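Phenylacetaldehyde dehydrogenase (Burkholderia cenocepacia, PDB 4O5H) probably catalyses the NAD+-dependent oxidation of phenylacetaldehyde to phenylacetate, as a member of the aldehyde dehydrogenase family. Local coordinates at residues 147-155 with 166-174; 31-39 with 231-239. One frame throughout, in Å; residues are numbered along the deposited sequence.

How the contacts relate
Both contacts reach the same mixed sheet: contact 1 through strands 153-154 and 166-181, contact 2 through strand 234-236. Contact 1 is a hairpin far out on the surface and next to the second subunit. Contact 2 is buried and sets the early strand 33-35 against strand 234-236. Strand 204-208 lies between 234-236 and the later part of 166-181, pairing parallel with both, so the sheet connects the two places without direct touch: their centres are 34 Å apart and their nearest atoms about 10 Å. In contact 2 the side chain of T238 lies about 11 Å from the sodium ion held by V51, D119 and D212.

Contact 1 (147-155 with 166-174); sequences TKIEGSVID and IFAYTRKEP
S152 and T170 hold the middle of this antiparallel hairpin by two bonds, one of which uses a side chain in place of a carbonyl. T170 N reaches S152 O at 2.8 Å, while S152 N donates a hydrogen bond to T170 OG1 at 2.9 Å, nearly straight at 160°. The hydroxyl can meet it because chi1 of 63° places OG1 between the backbone N and the carbonyl carbon. The carbonyl of T170 is turned instead to G151, whose CA lies 3.3 Å from T170 O in a CA-H...O contact; the missing side chain of the glycine permits this approach. Farther along, I154 N donates to A168 O over 3.0 Å, with V153 and Y169 forming the non-hydrogen-bonded pair between.

Beyond this tight part the strands are joined by water. One water accepts from A168 N at 2.9 Å and also lies 2.6 Å from I154 O; a second links I154 O to I166 O. At the other end, K172 CB rests 3.8 Å from I149 CG2 and the extended lysine chain runs past E150 O, which NZ meets only weakly; its stronger partner is D498.

R494 and A477 of the second subunit pack on S152 and I154, as expected of the oligomerisation arm of aldehyde dehydrogenases. The chemistry implies a pairing secured centrally by threonine and hydrated at its outer end.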
ATOM      1  N   THR A 147     -16.672  -8.843 -14.053  1.00  9.49           N
ATOM      2  CA  THR A 147     -16.927 -10.256 -14.227  1.00  9.72           C
ATOM      3  C   THR A 147     -15.658 -11.105 -14.327  1.00  9.92           C
ATOM      4  O   THR A 147     -15.773 -12.307 -14.501  1.00 10.04           O
ATOM      5  CB  THR A 147     -17.788 -10.521 -15.484  1.00  9.81           C
ATOM      6  OG1 THR A 147     -17.291  -9.744 -16.565  1.00  9.52           O
ATOM      7  CG2 THR A 147     -19.260 -10.092 -15.197  1.00  9.96           C
ATOM      8  N   LYS A 148     -14.478 -10.490 -14.169  1.00 10.01           N
ATOM      9  CA  LYS A 148     -13.214 -11.136 -14.478  1.00 10.13           C
ATOM     10  C   LYS A 148     -12.197 -11.032 -13.341  1.00 10.77           C
ATOM     11  O   LYS A 148     -10.984 -11.159 -13.566  1.00 11.26           O
ATOM     12  CB  LYS A 148     -12.670 -10.523 -15.741  1.00  9.95           C
ATOM     13  CG  LYS A 148     -13.573 -10.755 -16.948  1.00  9.79           C
ATOM     14  CD  LYS A 148     -13.167  -9.933 -18.124  1.00  9.81           C
ATOM     15  CE  LYS A 148     -14.203 -10.006 -19.257  1.00  9.94           C
ATOM     16  NZ  LYS A 148     -15.487  -9.344 -18.872  1.00  9.79           N
ATOM     17  N   ILE A 149     -12.670 -10.818 -12.128  1.00 11.27           N
ATOM     18  CA  ILE A 149     -11.762 -10.777 -10.977  1.00 12.03           C
ATOM     19  C   ILE A 149     -11.563 -12.229 -10.532  1.00 12.06           C
ATOM     20  O   ILE A 149     -12.540 -12.889 -10.215  1.00 12.40           O
ATOM     21  CB  ILE A 149     -12.345  -9.928  -9.873  1.00 12.46           C
ATOM     22  CG1 ILE A 149     -12.368  -8.473 -10.340  1.00 12.66           C
ATOM     23  CG2 ILE A 149     -11.491  -9.998  -8.601  1.00 13.24           C
ATOM     24  CD1 ILE A 149     -13.429  -7.656  -9.672  1.00 13.33           C
ATOM     25  N   GLU A 150     -10.315 -12.726 -10.565  1.00 11.78           N
ATOM     26  CA  GLU A 150     -10.053 -14.127 -10.307  1.00 12.13           C
ATOM     27  C   GLU A 150      -9.078 -14.322  -9.163  1.00 12.12           C
ATOM     28  O   GLU A 150      -8.137 -13.606  -9.049  1.00 11.80           O
ATOM     29  CB  GLU A 150      -9.611 -14.836 -11.570  1.00 12.88           C
ATOM     30  CG  GLU A 150     -10.716 -14.814 -12.606  1.00 13.78           C
ATOM     31  CD  GLU A 150     -10.430 -15.563 -13.887  1.00 16.57           C
ATOM     32  OE1 GLU A 150      -9.283 -16.092 -14.074  1.00 19.65           O
ATOM     33  OE2 GLU A 150     -11.356 -15.567 -14.766  1.00 17.84           O
ATOM     34  N   GLY A 151      -9.401 -15.241  -8.236  1.00 11.75           N
ATOM     35  CA  GLY A 151      -8.415 -15.715  -7.252  1.00 11.51           C
ATOM     36  C   GLY A 151      -7.607 -16.859  -7.834  1.00 11.21           C
ATOM     37  O   GLY A 151      -7.714 -17.126  -9.031  1.00 11.02           O
ATOM     38  N   SER A 152      -6.780 -17.495  -7.007  1.00 10.82           N
ATOM     39  CA  SER A 152      -5.909 -18.585  -7.421  0.53 10.94           C
ATOM     40  C   SER A 152      -6.193 -19.870  -6.675  1.00 10.99           C
ATOM     41  O   SER A 152      -6.519 -19.842  -5.502  1.00 10.75           O
ATOM     42  CB  SER A 152      -4.461 -18.237  -7.119  0.53 11.19           C
ATOM     43  OG  SER A 152      -4.084 -17.031  -7.752  0.53 11.12           O
ATOM     44  N   VAL A 153      -6.038 -20.996  -7.353  1.00 11.12           N
ATOM     45  CA  VAL A 153      -6.040 -22.283  -6.751  1.00 11.45           C
ATOM     46  C   VAL A 153      -4.587 -22.763  -6.681  1.00 12.36           C
ATOM     47  O   VAL A 153      -3.894 -22.846  -7.699  1.00 11.43           O
ATOM     48  CB  VAL A 153      -6.859 -23.278  -7.565  1.00 11.47           C
ATOM     49  CG1 VAL A 153      -6.825 -24.650  -6.901  1.00 11.50           C
ATOM     50  CG2 VAL A 153      -8.308 -22.828  -7.667  1.00 11.21           C
ATOM     51  N   ILE A 154      -4.184 -23.139  -5.467  1.00 13.47           N
ATOM     52  CA  ILE A 154      -2.805 -23.398  -5.114  1.00 14.95           C
ATOM     53  C   ILE A 154      -2.638 -24.886  -4.894  1.00 15.65           C
ATOM     54  O   ILE A 154      -3.430 -25.496  -4.186  1.00 16.30           O
ATOM     55  CB  ILE A 154      -2.504 -22.657  -3.777  1.00 15.90           C
ATOM     56  CG1 ILE A 154      -2.516 -21.142  -3.967  1.00 16.85           C
ATOM     57  CG2 ILE A 154      -1.263 -23.118  -3.052  1.00 16.79           C
ATOM     58  CD1 ILE A 154      -1.825 -20.645  -5.197  1.00 17.36           C
ATOM     59  N   ASP A 155      -1.580 -25.474  -5.431  1.00 16.04           N
ATOM     60  CA  ASP A 155      -1.264 -26.862  -5.121  1.00 16.96           C
ATOM     61  C   ASP A 155      -0.188 -26.824  -4.022  1.00 17.26           C
ATOM     62  O   ASP A 155       1.007 -26.665  -4.313  1.00 19.40           O
ATOM     63  CB  ASP A 155      -0.819 -27.594  -6.381  1.00 17.67           C
ATOM     64  CG  ASP A 155      -0.604 -29.087  -6.152  1.00 19.59           C
ATOM     65  OD1 ASP A 155      -0.703 -29.586  -5.007  1.00 20.23           O
ATOM     66  OD2 ASP A 155      -0.279 -29.769  -7.138  1.00 20.73           O
ATOM     67  N   ILE A 166      -4.951 -31.309   1.270  1.00 13.44           N
ATOM     68  CA  ILE A 166      -5.206 -29.893   1.469  1.00 13.30           C
ATOM     69  C   ILE A 166      -5.755 -29.303   0.165  1.00 12.40           C
ATOM     70  O   ILE A 166      -5.171 -29.513  -0.887  1.00 11.96           O
ATOM     71  CB  ILE A 166      -3.910 -29.162   1.840  1.00 13.47           C
ATOM     72  CG1 ILE A 166      -3.369 -29.695   3.169  1.00 14.00           C
ATOM     73  CG2 ILE A 166      -4.133 -27.672   1.902  1.00 13.50           C
ATOM     74  CD1 ILE A 166      -4.271 -29.451   4.364  1.00 14.48           C
ATOM     75  N   PHE A 167      -6.895 -28.615   0.279  1.00 11.94           N
ATOM     76  CA  PHE A 167      -7.456 -27.843  -0.808  1.00 11.76           C
ATOM     77  C   PHE A 167      -7.274 -26.373  -0.436  1.00 11.69           C
ATOM     78  O   PHE A 167      -7.808 -25.955   0.568  1.00 12.03           O
ATOM     79  CB  PHE A 167      -8.924 -28.187  -0.971  1.00 11.64           C
ATOM     80  CG  PHE A 167      -9.643 -27.320  -1.961  1.00 11.32           C
ATOM     81  CD1 PHE A 167      -9.275 -27.342  -3.314  1.00 11.08           C
ATOM     82  CD2 PHE A 167     -10.695 -26.520  -1.563  1.00 11.08           C
ATOM     83  CE1 PHE A 167      -9.942 -26.553  -4.237  1.00 11.00           C
ATOM     84  CE2 PHE A 167     -11.379 -25.731  -2.479  1.00 11.02           C
ATOM     85  CZ  PHE A 167     -10.994 -25.732  -3.821  1.00 10.96           C
ATOM     86  N   ALA A 168      -6.547 -25.611  -1.250  1.00 11.34           N
ATOM     87  CA  ALA A 168      -6.155 -24.230  -0.913  1.00 11.18           C
ATOM     88  C   ALA A 168      -6.310 -23.269  -2.090  1.00 10.65           C
ATOM     89  O   ALA A 168      -6.060 -23.655  -3.232  1.00 10.56           O
ATOM     90  CB  ALA A 168      -4.706 -24.210  -0.445  1.00 11.49           C
ATOM     91  N   TYR A 169      -6.849 -22.089  -1.809  1.00 10.26           N
ATOM     92  CA  TYR A 169      -7.176 -21.095  -2.809  1.00  9.77           C
ATOM     93  C   TYR A 169      -7.253 -19.715  -2.196  1.00  9.68           C
ATOM     94  O   TYR A 169      -7.179 -19.580  -1.007  1.00  9.59           O
ATOM     95  CB  TYR A 169      -8.478 -21.434  -3.523  1.00  9.41           C
ATOM     96  CG  TYR A 169      -9.739 -21.408  -2.677  1.00  9.42           C
ATOM     97  CD1 TYR A 169     -10.142 -22.524  -1.938  1.00  9.58           C
ATOM     98  CD2 TYR A 169     -10.550 -20.284  -2.637  1.00  9.34           C
ATOM     99  CE1 TYR A 169     -11.295 -22.488  -1.158  1.00  9.53           C
ATOM    100  CE2 TYR A 169     -11.734 -20.251  -1.865  1.00  9.56           C
ATOM    101  CZ  TYR A 169     -12.090 -21.368  -1.130  1.00  9.52           C
ATOM    102  OH  TYR A 169     -13.224 -21.354  -0.373  1.00  9.86           O
ATOM    103  N   THR A 170      -7.268 -18.690  -3.044  1.00  9.94           N
ATOM    104  CA  THR A 170      -7.457 -17.317  -2.645  1.00 10.44           C
ATOM    105  C   THR A 170      -8.758 -16.775  -3.243  1.00 11.13           C
ATOM    106  O   THR A 170      -9.185 -17.181  -4.354  1.00 10.51           O
ATOM    107  CB  THR A 170      -6.276 -16.395  -3.025  1.00 10.49           C
ATOM    108  OG1 THR A 170      -6.152 -16.347  -4.443  1.00 10.20           O
ATOM    109  CG2 THR A 170      -4.978 -16.901  -2.412  1.00 10.76           C
ATOM    110  N   ARG A 171      -9.405 -15.912  -2.478  1.00 15.41           N
ATOM    111  CA  ARG A 171     -10.590 -15.154  -2.883  1.00 16.72           C
ATOM    112  C   ARG A 171     -10.248 -13.726  -2.890  1.00 18.22           C
ATOM    113  O   ARG A 171      -9.503 -13.252  -2.011  1.00 19.07           O
ATOM    114  CB  ARG A 171     -11.659 -15.189  -1.823  1.00 18.21           C
ATOM    115  CG  ARG A 171     -12.361 -16.470  -1.666  1.00 19.02           C
ATOM    116  CD  ARG A 171     -13.226 -16.517  -0.401  1.00 20.29           C
ATOM    117  NE  ARG A 171     -14.125 -15.397  -0.205  1.00 20.22           N
ATOM    118  CZ  ARG A 171     -15.313 -15.235  -0.767  1.00 20.98           C
ATOM    119  NH1 ARG A 171     -15.833 -16.142  -1.586  1.00 22.10           N
ATOM    120  NH2 ARG A 171     -15.996 -14.151  -0.490  1.00 20.88           N
ATOM    121  N   LYS A 172     -10.784 -12.985  -3.844  1.00 19.19           N
ATOM    122  CA  LYS A 172     -10.568 -11.564  -3.840  1.00 20.03           C
ATOM    123  C   LYS A 172     -11.872 -10.931  -3.398  1.00 20.41           C
ATOM    124  O   LYS A 172     -12.895 -11.168  -4.013  1.00 23.48           O
ATOM    125  CB  LYS A 172     -10.065 -11.094  -5.204  1.00 21.26           C
ATOM    126  CG  LYS A 172      -8.648 -11.535  -5.455  1.00 22.22           C
ATOM    127  CD  LYS A 172      -8.075 -10.869  -6.683  1.00 24.86           C
ATOM    128  CE  LYS A 172      -6.654 -11.360  -6.933  1.00 26.85           C
ATOM    129  NZ  LYS A 172      -6.272 -10.942  -8.325  1.00 28.62           N
ATOM    130  N   GLU A 173     -11.867 -10.268  -2.251  1.00 17.49           N
ATOM    131  CA  GLU A 173     -13.080  -9.673  -1.738  1.00 16.32           C
ATOM    132  C   GLU A 173     -12.962  -8.174  -1.919  1.00 14.36           C
ATOM    133  O   GLU A 173     -11.858  -7.654  -1.984  1.00 13.43           O
ATOM    134  CB  GLU A 173     -13.226 -10.036  -0.274  1.00 16.82           C
ATOM    135  CG  GLU A 173     -13.285 -11.562  -0.091  1.00 16.76           C
ATOM    136  CD  GLU A 173     -13.554 -11.986   1.340  1.00 16.74           C
ATOM    137  OE1 GLU A 173     -13.310 -11.182   2.257  1.00 16.09           O
ATOM    138  OE2 GLU A 173     -13.996 -13.153   1.526  1.00 16.56           O
ATOM    139  N   PRO A 174     -14.078  -7.476  -2.051  1.00 13.46           N
ATOM    140  CA  PRO A 174     -13.956  -6.009  -2.085  1.00 13.16           C
ATOM    141  C   PRO A 174     -13.287  -5.497  -0.805  1.00 12.69           C
ATOM    142  O   PRO A 174     -13.533  -6.029   0.270  1.00 11.91           O
ATOM    143  CB  PRO A 174     -15.402  -5.508  -2.151  1.00 13.32           C
ATOM    144  CG  PRO A 174     -16.269  -6.694  -1.982  1.00 13.70           C
ATOM    145  CD  PRO A 174     -15.456  -7.936  -2.081  1.00 13.86           C
TER
HETATM  146  O   HOH W   1      -5.736 -26.730  -3.760  1.00 11.57           O
HETATM  147  O   HOH W   2      -3.401 -27.613  -2.035  1.00 27.13           O

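Contact 2 (31-39 with 231-239); sequences KQMLIGAEW and DGVVNIVTG
G36 O, G232 N and V234 O grip a single water that fills the join between the two segments. The water donates to G36 O at 2.6 Å and also to V234 O. It accepts in turn from G232 N at 2.8 Å. Beside it, the amide of N235 also bridges: OD1 accepts from G36 N at 2.8 Å, in the carbonyl plane, and ND2 turns back to G232 O and also reaches V205 O. Bonds at both ends fix the rotation of the amide, with chi2 at -85°. G36, with phi at 60°, belongs to the type II' turn from I35 to E38, so the asparagine fastens the tip of that hairpin, where the methyl of A37 lies against the carboxylate of D231.

Next to the turn L34 and I236 make a single antiparallel bridge, with I236 N 2.8 Å from L34 O and L34 N 3.1 Å from I236 O. L34 CD2 leans over V234 O, while CD1 sits above the centre of the W39 ring. On the far side of the bridge M33, with CG beside its backbone N and the chain extended as far as SD (chi2 -178°), brings SD alongside V237 and within a weak 3.7 Å bond of T238 N; T238 OG1 bonds to P63 O.

Strand 234-236 is thus flanked by the small 33-35/38-40 hairpin and by its parallel partner, strand 204-208. Helix 67-82 packs against M33, N235 and V237, and helix 215-227 against L34, W39 and V234.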
ATOM      1  N   LYS A  31     -28.103  23.334  -5.353  1.00 20.19           N
ATOM      2  CA  LYS A  31     -27.193  22.162  -5.362  1.00 19.90           C
ATOM      3  C   LYS A  31     -27.215  21.546  -3.991  1.00 19.48           C
ATOM      4  O   LYS A  31     -27.171  22.262  -2.985  1.00 18.69           O
ATOM      5  CB  LYS A  31     -25.721  22.552  -5.633  1.00 20.82           C
ATOM      6  CG  LYS A  31     -25.489  23.475  -6.814  1.00 22.57           C
ATOM      7  CD  LYS A  31     -25.794  22.840  -8.155  1.00 21.69           C
ATOM      8  CE  LYS A  31     -25.494  23.873  -9.212  1.00 21.48           C
ATOM      9  NZ  LYS A  31     -26.320  25.120  -9.142  1.00 21.85           N
ATOM     10  N   GLN A  32     -27.143  20.227  -3.963  1.00 18.46           N
ATOM     11  CA  GLN A  32     -27.090  19.473  -2.723  1.00 18.61           C
ATOM     12  C   GLN A  32     -26.061  18.342  -2.797  1.00 16.21           C
ATOM     13  O   GLN A  32     -25.645  17.946  -3.881  1.00 15.33           O
ATOM     14  CB  GLN A  32     -28.467  18.900  -2.452  1.00 21.50           C
ATOM     15  CG  GLN A  32     -29.506  19.973  -2.239  1.00 25.51           C
ATOM     16  CD  GLN A  32     -30.801  19.402  -1.822  1.00 30.08           C
ATOM     17  OE1 GLN A  32     -31.441  18.669  -2.582  1.00 36.76           O
ATOM     18  NE2 GLN A  32     -31.203  19.694  -0.587  1.00 31.84           N
ATOM     19  N   MET A  33     -25.688  17.820  -1.633  1.00 14.88           N
ATOM     20  CA  MET A  33     -24.848  16.622  -1.538  1.00 14.14           C
ATOM     21  C   MET A  33     -25.706  15.369  -1.735  1.00 13.73           C
ATOM     22  O   MET A  33     -26.891  15.391  -1.470  1.00 14.03           O
ATOM     23  CB  MET A  33     -24.217  16.518  -0.152  1.00 13.89           C
ATOM     24  CG  MET A  33     -23.301  17.650   0.149  1.00 13.97           C
ATOM     25  SD  MET A  33     -22.521  17.517   1.741  1.00 14.16           S
ATOM     26  CE  MET A  33     -23.813  17.992   2.905  1.00 15.56           C
ATOM     27  N   LEU A  34     -25.066  14.265  -2.084  1.00 13.04           N
ATOM     28  CA  LEU A  34     -25.746  12.974  -2.175  1.00 13.40           C
ATOM     29  C   LEU A  34     -25.331  12.104  -0.998  1.00 13.12           C
ATOM     30  O   LEU A  34     -24.170  11.651  -0.932  1.00 12.42           O
ATOM     31  CB  LEU A  34     -25.382  12.293  -3.494  1.00 13.40           C
ATOM     32  CG  LEU A  34     -25.952  10.881  -3.690  1.00 14.60           C
ATOM     33  CD1 LEU A  34     -27.460  10.915  -3.632  1.00 15.51           C
ATOM     34  CD2 LEU A  34     -25.503  10.300  -5.009  1.00 14.81           C
ATOM     35  N   ILE A  35     -26.233  11.938  -0.046  1.00 13.25           N
ATOM     36  CA  ILE A  35     -25.929  11.215   1.176  1.00 13.94           C
ATOM     37  C   ILE A  35     -26.954  10.106   1.354  1.00 14.53           C
ATOM     38  O   ILE A  35     -28.120  10.358   1.687  1.00 14.79           O
ATOM     39  CB  ILE A  35     -25.904  12.159   2.392  1.00 14.45           C
ATOM     40  CG1 ILE A  35     -24.799  13.170   2.168  1.00 13.91           C
ATOM     41  CG2 ILE A  35     -25.671  11.390   3.699  1.00 15.08           C
ATOM     42  CD1 ILE A  35     -24.660  14.214   3.229  1.00 14.29           C
ATOM     43  N   GLY A  36     -26.528   8.883   1.086  1.00 14.43           N
ATOM     44  CA  GLY A  36     -27.443   7.760   1.096  1.00 15.44           C
ATOM     45  C   GLY A  36     -28.549   7.965   0.064  1.00 15.71           C
ATOM     46  O   GLY A  36     -28.275   8.350  -1.073  1.00 14.53           O
ATOM     47  N   ALA A  37     -29.798   7.753   0.488  1.00 17.16           N
ATOM     48  CA  ALA A  37     -30.946   7.888  -0.378  1.00 18.27           C
ATOM     49  C   ALA A  37     -31.411   9.336  -0.600  1.00 18.84           C
ATOM     50  O   ALA A  37     -32.336   9.557  -1.380  1.00 19.40           O
ATOM     51  CB  ALA A  37     -32.085   7.063   0.150  1.00 19.67           C
ATOM     52  N   GLU A  38     -30.760  10.319   0.008  1.00 19.38           N
ATOM     53  CA  GLU A  38     -31.222  11.710  -0.109  1.00 20.50           C
ATOM     54  C   GLU A  38     -30.214  12.671  -0.673  1.00 18.15           C
ATOM     55  O   GLU A  38     -29.030  12.594  -0.368  1.00 18.31           O
ATOM     56  CB  GLU A  38     -31.649  12.219   1.261  1.00 23.72           C
ATOM     57  CG  GLU A  38     -32.856  11.478   1.725  1.00 27.91           C
ATOM     58  CD  GLU A  38     -33.195  11.642   3.182  1.00 32.87           C
ATOM     59  OE1 GLU A  38     -32.435  12.281   3.949  1.00 36.14           O
ATOM     60  OE2 GLU A  38     -34.267  11.104   3.548  1.00 40.24           O
ATOM     61  N   TRP A  39     -30.707  13.634  -1.444  1.00 16.66           N
ATOM     62  CA  TRP A  39     -29.983  14.839  -1.718  1.00 15.17           C
ATOM     63  C   TRP A  39     -30.174  15.804  -0.540  1.00 15.53           C
ATOM     64  O   TRP A  39     -31.299  16.104  -0.149  1.00 15.84           O
ATOM     65  CB  TRP A  39     -30.468  15.480  -3.030  1.00 15.06           C
ATOM     66  CG  TRP A  39     -30.165  14.631  -4.242  1.00 14.25           C
ATOM     67  CD1 TRP A  39     -30.957  13.708  -4.799  1.00 14.78           C
ATOM     68  CD2 TRP A  39     -28.933  14.604  -4.961  1.00 13.28           C
ATOM     69  NE1 TRP A  39     -30.308  13.094  -5.850  1.00 14.31           N
ATOM     70  CE2 TRP A  39     -29.061  13.646  -5.974  1.00 13.29           C
ATOM     71  CE3 TRP A  39     -27.746  15.336  -4.878  1.00 12.31           C
ATOM     72  CZ2 TRP A  39     -28.035  13.416  -6.909  1.00 12.62           C
ATOM     73  CZ3 TRP A  39     -26.743  15.093  -5.788  1.00 11.82           C
ATOM     74  CH2 TRP A  39     -26.889  14.132  -6.774  1.00 11.88           C
ATOM     75  N   ASP A 231     -28.986   3.012  -3.499  1.00 12.20           N
ATOM     76  CA  ASP A 231     -28.667   4.119  -2.622  1.00 12.30           C
ATOM     77  C   ASP A 231     -27.528   3.785  -1.647  1.00 11.70           C
ATOM     78  O   ASP A 231     -27.468   2.680  -1.085  1.00 11.51           O
ATOM     79  CB  ASP A 231     -29.908   4.525  -1.810  1.00 12.84           C
ATOM     80  CG  ASP A 231     -30.994   5.127  -2.684  1.00 13.53           C
ATOM     81  OD1 ASP A 231     -30.709   5.907  -3.627  1.00 13.91           O
ATOM     82  OD2 ASP A 231     -32.142   4.792  -2.439  1.00 13.94           O
ATOM     83  N   GLY A 232     -26.631   4.756  -1.475  1.00 11.07           N
ATOM     84  CA  GLY A 232     -25.540   4.640  -0.544  1.00 10.71           C
ATOM     85  C   GLY A 232     -24.288   3.988  -1.134  1.00 10.35           C
ATOM     86  O   GLY A 232     -23.250   3.967  -0.492  1.00  9.81           O
ATOM     87  N   VAL A 233     -24.389   3.444  -2.347  1.00 10.18           N
ATOM     88  CA  VAL A 233     -23.230   2.880  -3.006  1.00 10.16           C
ATOM     89  C   VAL A 233     -22.212   3.964  -3.379  1.00 10.02           C
ATOM     90  O   VAL A 233     -21.011   3.750  -3.246  1.00  9.72           O
ATOM     91  CB  VAL A 233     -23.641   2.018  -4.237  1.00 10.16           C
ATOM     92  CG1 VAL A 233     -22.428   1.549  -5.006  1.00 10.12           C
ATOM     93  CG2 VAL A 233     -24.412   0.810  -3.719  1.00 10.38           C
ATOM     94  N   VAL A 234     -22.720   5.110  -3.846  1.00 10.33           N
ATOM     95  CA  VAL A 234     -21.926   6.303  -4.052  1.00 10.34           C
ATOM     96  C   VAL A 234     -22.581   7.441  -3.274  1.00 10.40           C
ATOM     97  O   VAL A 234     -23.776   7.698  -3.418  1.00 10.52           O
ATOM     98  CB  VAL A 234     -21.779   6.687  -5.534  1.00 10.60           C
ATOM     99  CG1 VAL A 234     -20.881   7.905  -5.685  1.00 10.78           C
ATOM    100  CG2 VAL A 234     -21.180   5.525  -6.334  1.00 10.75           C
ATOM    101  N   ASN A 235     -21.767   8.104  -2.462  1.00 10.07           N
ATOM    102  CA  ASN A 235     -22.140   9.289  -1.694  1.00  9.98           C
ATOM    103  C   ASN A 235     -21.142  10.378  -2.015  1.00 10.04           C
ATOM    104  O   ASN A 235     -19.964  10.092  -2.259  1.00  9.72           O
ATOM    105  CB  ASN A 235     -22.066   8.980  -0.209  1.00 10.03           C
ATOM    106  CG  ASN A 235     -22.815   7.719   0.156  1.00  9.93           C
ATOM    107  OD1 ASN A 235     -24.024   7.768   0.379  1.00 10.19           O
ATOM    108  ND2 ASN A 235     -22.143   6.574   0.080  1.00  9.54           N
ATOM    109  N   ILE A 236     -21.620  11.614  -2.102  1.00 10.30           N
ATOM    110  CA  ILE A 236     -20.801  12.741  -2.548  1.00 10.37           C
ATOM    111  C   ILE A 236     -20.959  13.909  -1.608  1.00 10.49           C
ATOM    112  O   ILE A 236     -22.050  14.473  -1.482  1.00 10.74           O
ATOM    113  CB  ILE A 236     -21.153  13.194  -3.948  1.00 10.87           C
ATOM    114  CG1 ILE A 236     -21.070  12.020  -4.923  1.00 11.28           C
ATOM    115  CG2 ILE A 236     -20.175  14.280  -4.437  1.00 10.87           C
ATOM    116  CD1 ILE A 236     -21.542  12.303  -6.345  1.00 11.69           C
ATOM    117  N   VAL A 237     -19.862  14.291  -0.962  1.00 10.62           N
ATOM    118  CA  VAL A 237     -19.875  15.345   0.049  1.00 11.22           C
ATOM    119  C   VAL A 237     -18.989  16.480  -0.372  1.00 11.45           C
ATOM    120  O   VAL A 237     -17.851  16.237  -0.768  1.00 11.86           O
ATOM    121  CB  VAL A 237     -19.438  14.833   1.445  1.00 11.16           C
ATOM    122  CG1 VAL A 237     -20.471  13.876   2.007  1.00 11.15           C
ATOM    123  CG2 VAL A 237     -18.121  14.097   1.418  1.00 11.02           C
ATOM    124  N   THR A 238     -19.480  17.717  -0.278  1.00 11.89           N
ATOM    125  CA  THR A 238     -18.724  18.888  -0.782  1.00 12.13           C
ATOM    126  C   THR A 238     -18.282  19.697   0.415  1.00 12.92           C
ATOM    127  O   THR A 238     -18.909  19.617   1.464  1.00 12.67           O
ATOM    128  CB  THR A 238     -19.581  19.758  -1.696  1.00 12.21           C
ATOM    129  OG1 THR A 238     -20.877  20.010  -1.089  1.00 11.94           O
ATOM    130  CG2 THR A 238     -19.782  19.067  -3.041  1.00 11.96           C
ATOM    131  N   GLY A 239     -17.156  20.397   0.281  1.00 13.58           N
ATOM    132  CA  GLY A 239     -16.630  21.223   1.382  1.00 14.51           C
ATOM    133  C   GLY A 239     -15.135  21.373   1.369  1.00 15.18           C
ATOM    134  O   GLY A 239     -14.487  20.974   0.400  1.00 14.87           O
TER
HETATM  135  O   HOH W   3     -26.598   7.194  -2.755  1.00 11.23           O